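Local coordinates for McyG protein (Microcystis aeruginosa PCC 7806, PDB 4R0M) that binds phenylalanyl-adenylate in its adenylation domain and probably activates an aromatic starter unit and loads it onto its carrier domain for microcystin assembly, at residues K72-I77 / D124-L129; P97-V102 / A176-F181; K115-W120 / S145-W150. All blocks are in the same frame, centred on the assembly; numbering follows the deposited sequence.

How the interactions relate
Interactions 1 and 2 are buried and follow one another across the fold: strand 72-76 pairs with strand 128-130 on one side and with strand 96-99 on the other, and 96-99 in turn lies against strand 176-182. Interaction 3 is only partly buried and joins helix 111-122 to the loop 145-150 at the periphery. The chemistry changes accordingly. Interaction 1 is a true parallel ladder with three backbone bonds, whereas interaction 2, rich in proline, keeps one weak bond and rests on apolar packing. Interaction 3 has no direct hydrogen bond and relies on two tryptophans and a water. K115 NZ, bonded to F181 O, connects interactions 2 and 3.

Interaction 1 (K72-I77 / D124-L129); sequences KVILQI and DNPLIL
I74 and Q76 bond along their backbones to the incoming strand at L127 and L129. I74 N donates to L127 O at 2.9 Å, and I74 O accepts L129 N at 2.7 Å in a nearly straight bond, 172° at the hydrogen. L129 O then receives Q76 N, also at 2.7 Å. This is the ladder of a parallel pair, with I74 level with I128 and L75 with L129. A CA-H contact from I128 CA adds to the grip on I74 O, 3.4 Å away.

The apolar contacts fall on two faces. On the I74 face, I74 CB packs on I128 CG1, while its extended arm continues to the ring of P126, where CD1 meets CG at 3.8 Å. Q76 CG runs alongside I128 CG2. On the L75 face, L129 turns its CG away from its own carbonyl carbon (chi1 -85°), which brings CD1 to 3.5 Å from V73 CB and leaves CD2 near L75 CD1. I77 closes the far end, with CG1 against L129 O and CD1 at 4.0 Å from L129 CB. An alanine at I77 would remove both of those atoms and would probably open a gap beside L129, leaving its CB and carbonyl less well packed.

Strand 72-76 is an inner strand of a four-stranded parallel sheet, with 96-99 bonded along its other edge. Helix 80-93 lies on the V73 and L129 face, touching them through C90 and A86, and helix 111-122 lies on the other, where L116 meets I74: helix, sheet and helix in three layers.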
loop_
_atom_site.group_PDB
_atom_site.type_symbol
_atom_site.label_atom_id
_atom_site.label_comp_id
_atom_site.label_asym_id
_atom_site.label_seq_id
_atom_site.Cartn_x
_atom_site.Cartn_y
_atom_site.Cartn_z
ATOM N N LYS A 72 -13.571 -1.769 -19.412
ATOM C CA LYS A 72 -13.147 -1.604 -18.029
ATOM C C LYS A 72 -14.341 -1.619 -17.084
ATOM O O LYS A 72 -15.430 -1.162 -17.441
ATOM C CB LYS A 72 -12.337 -0.315 -17.874
ATOM C CG LYS A 72 -10.916 -0.431 -18.410
ATOM C CD LYS A 72 -10.308 0.919 -18.738
ATOM C CE LYS A 72 -10.480 1.274 -20.206
ATOM N NZ LYS A 72 -9.471 0.589 -21.059
ATOM N N VAL A 73 -14.138 -2.183 -15.895
ATOM C CA VAL A 73 -15.147 -2.160 -14.829
ATOM C C VAL A 73 -14.519 -1.718 -13.506
ATOM O O VAL A 73 -13.420 -2.155 -13.152
ATOM C CB VAL A 73 -15.877 -3.519 -14.652
ATOM C CG1 VAL A 73 -16.643 -3.900 -15.911
ATOM C CG2 VAL A 73 -14.909 -4.626 -14.264
ATOM N N ILE A 74 -15.219 -0.843 -12.787
ATOM C CA ILE A 74 -14.742 -0.338 -11.501
ATOM C C ILE A 74 -15.126 -1.294 -10.375
ATOM O O ILE A 74 -16.248 -1.794 -10.333
ATOM C CB ILE A 74 -15.272 1.091 -11.212
ATOM C CG1 ILE A 74 -14.674 2.089 -12.212
ATOM C CG2 ILE A 74 -14.966 1.513 -9.776
ATOM C CD1 ILE A 74 -15.172 3.514 -12.061
ATOM N N LEU A 75 -14.184 -1.549 -9.471
ATOM C CA LEU A 75 -14.436 -2.403 -8.311
ATOM C C LEU A 75 -14.601 -1.589 -7.032
ATOM O O LEU A 75 -13.726 -0.799 -6.661
ATOM C CB LEU A 75 -13.322 -3.442 -8.142
ATOM C CG LEU A 75 -13.384 -4.764 -8.920
ATOM C CD1 LEU A 75 -13.252 -4.580 -10.428
ATOM C CD2 LEU A 75 -12.321 -5.722 -8.399
ATOM N N GLN A 76 -15.744 -1.785 -6.380
ATOM C CA GLN A 76 -16.053 -1.165 -5.097
ATOM C C GLN A 76 -16.611 -2.235 -4.162
ATOM O O GLN A 76 -17.775 -2.195 -3.760
ATOM C CB GLN A 76 -17.047 -0.013 -5.283
ATOM C CG GLN A 76 -16.446 1.227 -5.926
ATOM C CD GLN A 76 -15.620 2.044 -4.949
ATOM O OE1 GLN A 76 -14.414 1.832 -4.803
ATOM N NE2 GLN A 76 -16.272 2.970 -4.262
ATOM N N ILE A 77 -15.757 -3.200 -3.828
ATOM C CA ILE A 77 -16.159 -4.391 -3.090
ATOM C C ILE A 77 -15.363 -4.517 -1.794
ATOM O O ILE A 77 -14.146 -4.717 -1.822
ATOM C CB ILE A 77 -15.954 -5.669 -3.942
ATOM C CG1 ILE A 77 -16.626 -5.524 -5.318
ATOM C CG2 ILE A 77 -16.477 -6.893 -3.204
ATOM C CD1 ILE A 77 -16.074 -6.447 -6.386
ATOM N N ASP A 124 -14.996 6.942 -19.099
ATOM C CA ASP A 124 -16.242 7.046 -19.877
ATOM C C ASP A 124 -17.383 6.173 -19.337
ATOM O O ASP A 124 -17.900 5.300 -20.038
ATOM C CB ASP A 124 -15.994 6.770 -21.373
ATOM C CG ASP A 124 -15.086 7.810 -22.025
ATOM O OD1 ASP A 124 -15.276 9.025 -21.783
ATOM O OD2 ASP A 124 -14.183 7.409 -22.793
ATOM N N ASN A 125 -17.757 6.420 -18.082
ATOM C CA ASN A 125 -18.932 5.800 -17.445
ATOM C C ASN A 125 -18.948 4.262 -17.437
ATOM O O ASN A 125 -19.887 3.652 -17.949
ATOM C CB ASN A 125 -20.238 6.333 -18.068
ATOM C CG ASN A 125 -20.329 7.853 -18.062
ATOM O OD1 ASN A 125 -19.326 8.557 -17.922
ATOM N ND2 ASN A 125 -21.547 8.365 -18.226
ATOM N N PRO A 126 -17.914 3.629 -16.849
ATOM C CA PRO A 126 -17.924 2.172 -16.781
ATOM C C PRO A 126 -18.819 1.648 -15.659
ATOM O O PRO A 126 -19.127 2.382 -14.715
ATOM C CB PRO A 126 -16.464 1.836 -16.478
ATOM C CG PRO A 126 -15.982 3.002 -15.688
ATOM C CD PRO A 126 -16.688 4.198 -16.257
ATOM N N LEU A 127 -19.219 0.386 -15.775
ATOM C CA LEU A 127 -20.008 -0.295 -14.756
ATOM C C LEU A 127 -19.221 -0.433 -13.452
ATOM O O LEU A 127 -18.000 -0.600 -13.466
ATOM C CB LEU A 127 -20.445 -1.676 -15.268
ATOM C CG LEU A 127 -21.209 -2.630 -14.339
ATOM C CD1 LEU A 127 -22.633 -2.152 -14.077
ATOM C CD2 LEU A 127 -21.212 -4.040 -14.913
ATOM N N ILE A 128 -19.933 -0.357 -12.331
ATOM C CA ILE A 128 -19.321 -0.485 -11.014
ATOM C C ILE A 128 -19.750 -1.790 -10.352
ATOM O O ILE A 128 -20.942 -2.067 -10.213
ATOM C CB ILE A 128 -19.659 0.720 -10.107
ATOM C CG1 ILE A 128 -19.181 2.021 -10.758
ATOM C CG2 ILE A 128 -19.040 0.549 -8.722
ATOM C CD1 ILE A 128 -19.849 3.265 -10.217
ATOM N N LEU A 129 -18.759 -2.588 -9.969
ATOM C CA LEU A 129 -18.971 -3.834 -9.245
ATOM C C LEU A 129 -18.949 -3.550 -7.751
ATOM O O LEU A 129 -18.026 -2.905 -7.250
ATOM C CB LEU A 129 -17.860 -4.831 -9.587
ATOM C CG LEU A 129 -17.903 -5.750 -10.816
ATOM C CD1 LEU A 129 -17.827 -4.913 -12.079
ATOM C CD2 LEU A 129 -16.839 -6.836 -10.811
#

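Interaction 2 (P97-V102 / A176-F181); sequences PVPLTV and AALLLF
V98 meets strand 176-182 with every atom of its side chain. Its CB sits 3.9 Å from L179 O, and there the two methyls part. CG1 is anti to the backbone N (chi1 -173°), which carries it past L179 O to the rim of the F181 ring, where it lies near the ring plane at 3.8 Å from CD1. CG2 goes the other way and runs beside L179, 4.1 Å from its CB and close to its CD2, the two side chains pointing in the same direction.

Around V98 the backbones barely pair. L179 N reaches P97 O in a weak hydrogen bond of 3.4 Å, though the line is straight at 170°, and V98 CA makes a CA-H contact to L179 O. P97 and P99 have no N-H to give, so the bonds that a parallel ladder would need are missing. Ring carbons stand in their place: P97 CD presses on A177 O at 3.2 Å, and P99 CD on L179 O at 3.5 Å. The P99 ring also lies crosswise against two leucine tips, L178 CD1 and L180 CD2, both on its strand 176-182 side, the second at 3.8 Å from P99 CD. Further along, L100 CD2 touches F181 CB.

In the hairpin of strands 176-182 and 190-195, a classic beta bulge sets A177 and L178 together opposite L194. The turn of that hairpin has the Ser/Thr/Gly-rich sequence of the phosphate-binding loop of adenylate-forming enzymes, and the contact backs this hairpin onto the edge of the neighbouring parallel sheet.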
loop_
_atom_site.group_PDB
_atom_site.type_symbol
_atom_site.label_atom_id
_atom_site.label_comp_id
_atom_site.label_asym_id
_atom_site.label_seq_id
_atom_site.Cartn_x
_atom_site.Cartn_y
_atom_site.Cartn_z
ATOM N N PRO A 97 -10.179 -4.972 -14.772
ATOM C CA PRO A 97 -10.729 -4.520 -13.498
ATOM C C PRO A 97 -10.024 -3.251 -13.026
ATOM O O PRO A 97 -8.813 -3.104 -13.220
ATOM C CB PRO A 97 -10.429 -5.683 -12.552
ATOM C CG PRO A 97 -9.200 -6.316 -13.114
ATOM C CD PRO A 97 -9.223 -6.084 -14.599
ATOM N N VAL A 98 -10.791 -2.336 -12.440
ATOM C CA VAL A 98 -10.241 -1.092 -11.908
ATOM C C VAL A 98 -10.616 -0.998 -10.429
ATOM O O VAL A 98 -11.635 -0.395 -10.072
ATOM C CB VAL A 98 -10.726 0.146 -12.700
ATOM C CG1 VAL A 98 -10.007 1.406 -12.233
ATOM C CG2 VAL A 98 -10.504 -0.054 -14.196
ATOM N N PRO A 99 -9.801 -1.625 -9.560
ATOM C CA PRO A 99 -10.101 -1.645 -8.135
ATOM C C PRO A 99 -9.837 -0.288 -7.503
ATOM O O PRO A 99 -8.777 0.303 -7.716
ATOM C CB PRO A 99 -9.126 -2.697 -7.577
ATOM C CG PRO A 99 -8.510 -3.368 -8.765
ATOM C CD PRO A 99 -8.557 -2.349 -9.860
ATOM N N LEU A 100 -10.812 0.209 -6.753
ATOM C CA LEU A 100 -10.657 1.467 -6.034
ATOM C C LEU A 100 -11.026 1.281 -4.566
ATOM O O LEU A 100 -11.806 0.390 -4.224
ATOM C CB LEU A 100 -11.497 2.575 -6.683
ATOM C CG LEU A 100 -11.103 3.034 -8.096
ATOM C CD1 LEU A 100 -12.196 3.898 -8.708
ATOM C CD2 LEU A 100 -9.769 3.767 -8.112
ATOM N N THR A 101 -10.444 2.117 -3.710
ATOM C CA THR A 101 -10.702 2.087 -2.275
ATOM C C THR A 101 -12.188 2.291 -2.002
ATOM O O THR A 101 -12.819 3.177 -2.580
ATOM C CB THR A 101 -9.885 3.174 -1.540
ATOM O OG1 THR A 101 -8.492 3.001 -1.830
ATOM C CG2 THR A 101 -10.093 3.105 -0.023
ATOM N N VAL A 102 -12.741 1.442 -1.140
ATOM C CA VAL A 102 -14.104 1.603 -0.652
ATOM C C VAL A 102 -14.141 2.795 0.307
ATOM O O VAL A 102 -13.361 2.861 1.257
ATOM C CB VAL A 102 -14.608 0.311 0.032
ATOM C CG1 VAL A 102 -15.850 0.574 0.875
ATOM C CG2 VAL A 102 -14.888 -0.765 -1.012
ATOM N N ALA A 176 -3.021 -4.901 -21.597
ATOM C CA ALA A 176 -3.391 -4.466 -20.254
ATOM C C ALA A 176 -4.258 -5.514 -19.563
ATOM O O ALA A 176 -5.197 -6.046 -20.159
ATOM C CB ALA A 176 -4.119 -3.131 -20.311
ATOM N N ALA A 177 -3.926 -5.806 -18.310
ATOM C CA ALA A 177 -4.678 -6.763 -17.506
ATOM C C ALA A 177 -5.260 -6.108 -16.254
ATOM O O ALA A 177 -6.255 -6.579 -15.706
ATOM C CB ALA A 177 -3.794 -7.940 -17.121
ATOM N N LEU A 178 -4.627 -5.025 -15.809
ATOM C CA LEU A 178 -4.989 -4.378 -14.556
ATOM C C LEU A 178 -4.706 -2.882 -14.605
ATOM O O LEU A 178 -3.620 -2.456 -15.006
ATOM C CB LEU A 178 -4.228 -5.027 -13.394
ATOM C CG LEU A 178 -4.467 -4.559 -11.953
ATOM C CD1 LEU A 178 -5.906 -4.784 -11.505
ATOM C CD2 LEU A 178 -3.495 -5.272 -11.025
ATOM N N LEU A 179 -5.696 -2.093 -14.203
ATOM C CA LEU A 179 -5.555 -0.644 -14.152
ATOM C C LEU A 179 -5.762 -0.152 -12.722
ATOM O O LEU A 179 -6.857 -0.268 -12.174
ATOM C CB LEU A 179 -6.537 0.024 -15.122
ATOM C CG LEU A 179 -6.556 1.549 -15.276
ATOM C CD1 LEU A 179 -5.200 2.110 -15.677
ATOM C CD2 LEU A 179 -7.613 1.943 -16.295
ATOM N N LEU A 180 -4.696 0.380 -12.125
ATOM C CA LEU A 180 -4.729 0.855 -10.740
ATOM C C LEU A 180 -4.436 2.350 -10.632
ATOM O O LEU A 180 -3.345 2.809 -10.983
ATOM C CB LEU A 180 -3.741 0.067 -9.870
ATOM C CG LEU A 180 -4.019 -1.414 -9.602
ATOM C CD1 LEU A 180 -2.740 -2.118 -9.178
ATOM C CD2 LEU A 180 -5.102 -1.585 -8.549
ATOM N N PHE A 181 -5.418 3.098 -10.136
ATOM C CA PHE A 181 -5.288 4.540 -9.976
ATOM C C PHE A 181 -4.695 4.906 -8.623
ATOM O O PHE A 181 -5.168 4.444 -7.586
ATOM C CB PHE A 181 -6.643 5.228 -10.158
ATOM C CG PHE A 181 -7.050 5.398 -11.594
ATOM C CD1 PHE A 181 -7.696 4.370 -12.277
ATOM C CD2 PHE A 181 -6.798 6.590 -12.263
ATOM C CE1 PHE A 181 -8.072 4.526 -13.602
ATOM C CE2 PHE A 181 -7.173 6.752 -13.588
ATOM C CZ PHE A 181 -7.811 5.719 -14.259
#

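Interaction 3 (K115-W120 / S145-W150); sequences KLENVW and SHLEGW
A type II turn from L147 to W150, just after a helix that ends in a Schellman motif, docks on helix 111-122 through a T-shaped pair of tryptophans. The edge of W150 points into the face of W120, with the planes at 60° and the W120 five-membered ring 4.6 Å from the W150 six-membered ring, centroid to centroid. W150 CE3 stands over the W120 indole, 3.5 Å from CE2, and CZ3 approaches CG and CD2. W120 gets there because its CG is anti to the backbone N (chi1 -178°), which swings the indole off the helix toward the turn.

The rim of W120 is met by the turn itself. E148 O lies near the ring plane only 3.1 Å from CH2, and G149 C comes up beside CZ2. L147 CB comes in obliquely, 3.9 Å from W120 CH2. W120 NE1 donates to a water at 3.1 Å, and the same water lies 3.1 Å from G149 O, so the indole nitrogen and the turn are linked through solvent.

W150 is held on other sides too. L147 CD1 lies over one of its faces, and L116 CG approaches CH2 at the ring edge at 3.9 Å. Its NE1 is hydrogen-bonded to I138 O of helix 135-144. E117 OE2 comes only loosely near, 4.1 Å from both S145 OG and L147 CD1.

W120 and W150 both rest on I128, so the pair joins two helical connections of the parallel sheet over the same face, as neighbouring beta-alpha-beta crossovers pack in Rossmann-like folds.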
loop_
_atom_site.group_PDB
_atom_site.type_symbol
_atom_site.label_atom_id
_atom_site.label_comp_id
_atom_site.label_asym_id
_atom_site.label_seq_id
_atom_site.Cartn_x
_atom_site.Cartn_y
_atom_site.Cartn_z
ATOM N N LYS A 115 -12.403 10.232 -5.791
ATOM C CA LYS A 115 -11.605 9.367 -6.656
ATOM C C LYS A 115 -12.512 8.487 -7.519
ATOM O O LYS A 115 -12.324 8.397 -8.732
ATOM C CB LYS A 115 -10.651 8.514 -5.822
ATOM C CG LYS A 115 -9.445 7.996 -6.587
ATOM C CD LYS A 115 -8.605 7.084 -5.710
ATOM C CE LYS A 115 -7.282 6.746 -6.372
ATOM N NZ LYS A 115 -6.490 5.790 -5.551
ATOM N N LEU A 116 -13.503 7.861 -6.885
ATOM C CA LEU A 116 -14.485 7.036 -7.586
ATOM C C LEU A 116 -15.166 7.803 -8.719
ATOM O O LEU A 116 -15.260 7.299 -9.839
ATOM C CB LEU A 116 -15.528 6.481 -6.605
ATOM C CG LEU A 116 -16.796 5.826 -7.165
ATOM C CD1 LEU A 116 -16.494 4.557 -7.956
ATOM C CD2 LEU A 116 -17.779 5.539 -6.039
ATOM N N GLU A 117 -15.625 9.020 -8.423
ATOM C CA GLU A 117 -16.287 9.871 -9.415
ATOM C C GLU A 117 -15.338 10.332 -10.520
ATOM O O GLU A 117 -15.716 10.350 -11.692
ATOM C CB GLU A 117 -16.959 11.077 -8.745
ATOM C CG GLU A 117 -18.159 10.706 -7.884
ATOM C CD GLU A 117 -18.838 11.900 -7.234
ATOM O OE1 GLU A 117 -18.472 13.055 -7.531
ATOM O OE2 GLU A 117 -19.753 11.679 -6.417
ATOM N N ASN A 118 -14.112 10.699 -10.143
ATOM C CA ASN A 118 -13.110 11.152 -11.110
ATOM C C ASN A 118 -12.690 10.047 -12.073
ATOM O O ASN A 118 -12.672 10.251 -13.287
ATOM C CB ASN A 118 -11.880 11.741 -10.407
ATOM C CG ASN A 118 -12.122 13.143 -9.867
ATOM O OD1 ASN A 118 -13.024 13.854 -10.314
ATOM N ND2 ASN A 118 -11.304 13.550 -8.902
ATOM N N VAL A 119 -12.360 8.882 -11.520
ATOM C CA VAL A 119 -11.977 7.714 -12.309
ATOM C C VAL A 119 -13.126 7.308 -13.235
ATOM O O VAL A 119 -12.907 7.021 -14.414
ATOM C CB VAL A 119 -11.539 6.536 -11.404
ATOM C CG1 VAL A 119 -11.371 5.252 -12.203
ATOM C CG2 VAL A 119 -10.248 6.880 -10.674
ATOM N N TRP A 120 -14.345 7.314 -12.695
ATOM C CA TRP A 120 -15.557 7.007 -13.461
ATOM C C TRP A 120 -15.701 7.889 -14.673
ATOM O O TRP A 120 -16.080 7.415 -15.747
ATOM C CB TRP A 120 -16.782 7.121 -12.560
ATOM C CG TRP A 120 -18.101 6.780 -13.209
ATOM C CD1 TRP A 120 -18.631 5.515 -13.450
ATOM C CD2 TRP A 120 -19.125 7.718 -13.687
ATOM N NE1 TRP A 120 -19.869 5.604 -14.040
ATOM C CE2 TRP A 120 -20.225 6.894 -14.210
ATOM C CE3 TRP A 120 -19.236 9.103 -13.741
ATOM C CZ2 TRP A 120 -21.371 7.458 -14.754
ATOM C CZ3 TRP A 120 -20.396 9.659 -14.293
ATOM C CH2 TRP A 120 -21.435 8.855 -14.786
ATOM N N SER A 145 -26.067 12.884 -6.861
ATOM C CA SER A 145 -25.158 13.734 -7.630
ATOM C C SER A 145 -25.497 13.731 -9.121
ATOM O O SER A 145 -24.724 14.235 -9.937
ATOM C CB SER A 145 -23.700 13.319 -7.404
ATOM O OG SER A 145 -23.279 13.649 -6.092
ATOM N N HIS A 146 -26.654 13.159 -9.460
ATOM C CA HIS A 146 -27.196 13.154 -10.827
ATOM C C HIS A 146 -26.193 12.759 -11.880
ATOM O O HIS A 146 -26.026 13.445 -12.891
ATOM C CB HIS A 146 -27.830 14.506 -11.158
ATOM C CG HIS A 146 -29.128 14.760 -10.434
ATOM N ND1 HIS A 146 -29.180 15.050 -9.122
ATOM C CD2 HIS A 146 -30.444 14.758 -10.889
ATOM C CE1 HIS A 146 -30.463 15.220 -8.752
ATOM N NE2 HIS A 146 -31.235 15.041 -9.834
ATOM N N LEU A 147 -25.522 11.636 -11.645
ATOM C CA LEU A 147 -24.482 11.153 -12.544
ATOM C C LEU A 147 -25.091 10.269 -13.627
ATOM O O LEU A 147 -25.615 9.186 -13.347
ATOM C CB LEU A 147 -23.390 10.422 -11.752
ATOM C CG LEU A 147 -22.742 11.248 -10.628
ATOM C CD1 LEU A 147 -22.082 10.361 -9.583
ATOM C CD2 LEU A 147 -21.758 12.275 -11.182
ATOM N N GLU A 148 -25.028 10.755 -14.865
ATOM C CA GLU A 148 -25.703 10.136 -16.002
ATOM C C GLU A 148 -25.063 8.807 -16.415
ATOM O O GLU A 148 -23.874 8.755 -16.741
ATOM C CB GLU A 148 -25.725 11.116 -17.180
ATOM C CG GLU A 148 -26.684 10.758 -18.306
ATOM C CD GLU A 148 -26.649 11.759 -19.451
ATOM O OE1 GLU A 148 -25.663 12.523 -19.561
ATOM O OE2 GLU A 148 -27.613 11.781 -20.248
ATOM N N GLY A 149 -25.863 7.741 -16.395
ATOM C CA GLY A 149 -25.410 6.408 -16.795
ATOM C C GLY A 149 -24.785 5.598 -15.672
ATOM O O GLY A 149 -24.221 4.528 -15.910
ATOM N N TRP A 150 -24.888 6.119 -14.449
ATOM C CA TRP A 150 -24.372 5.475 -13.244
ATOM C C TRP A 150 -25.033 4.144 -13.044
ATOM O O TRP A 150 -26.247 4.069 -12.835
ATOM C CB TRP A 150 -24.645 6.381 -12.050
ATOM C CG TRP A 150 -23.939 6.035 -10.760
ATOM C CD1 TRP A 150 -24.456 5.342 -9.668
ATOM C CD2 TRP A 150 -22.570 6.404 -10.360
ATOM N NE1 TRP A 150 -23.531 5.250 -8.662
ATOM C CE2 TRP A 150 -22.378 5.864 -9.010
ATOM C CE3 TRP A 150 -21.523 7.092 -10.967
ATOM C CZ2 TRP A 150 -21.184 6.019 -8.318
ATOM C CZ3 TRP A 150 -20.322 7.243 -10.257
ATOM C CH2 TRP A 150 -20.159 6.719 -8.966
HETATM O O HOH W 1 -21.803 3.196 -14.396
#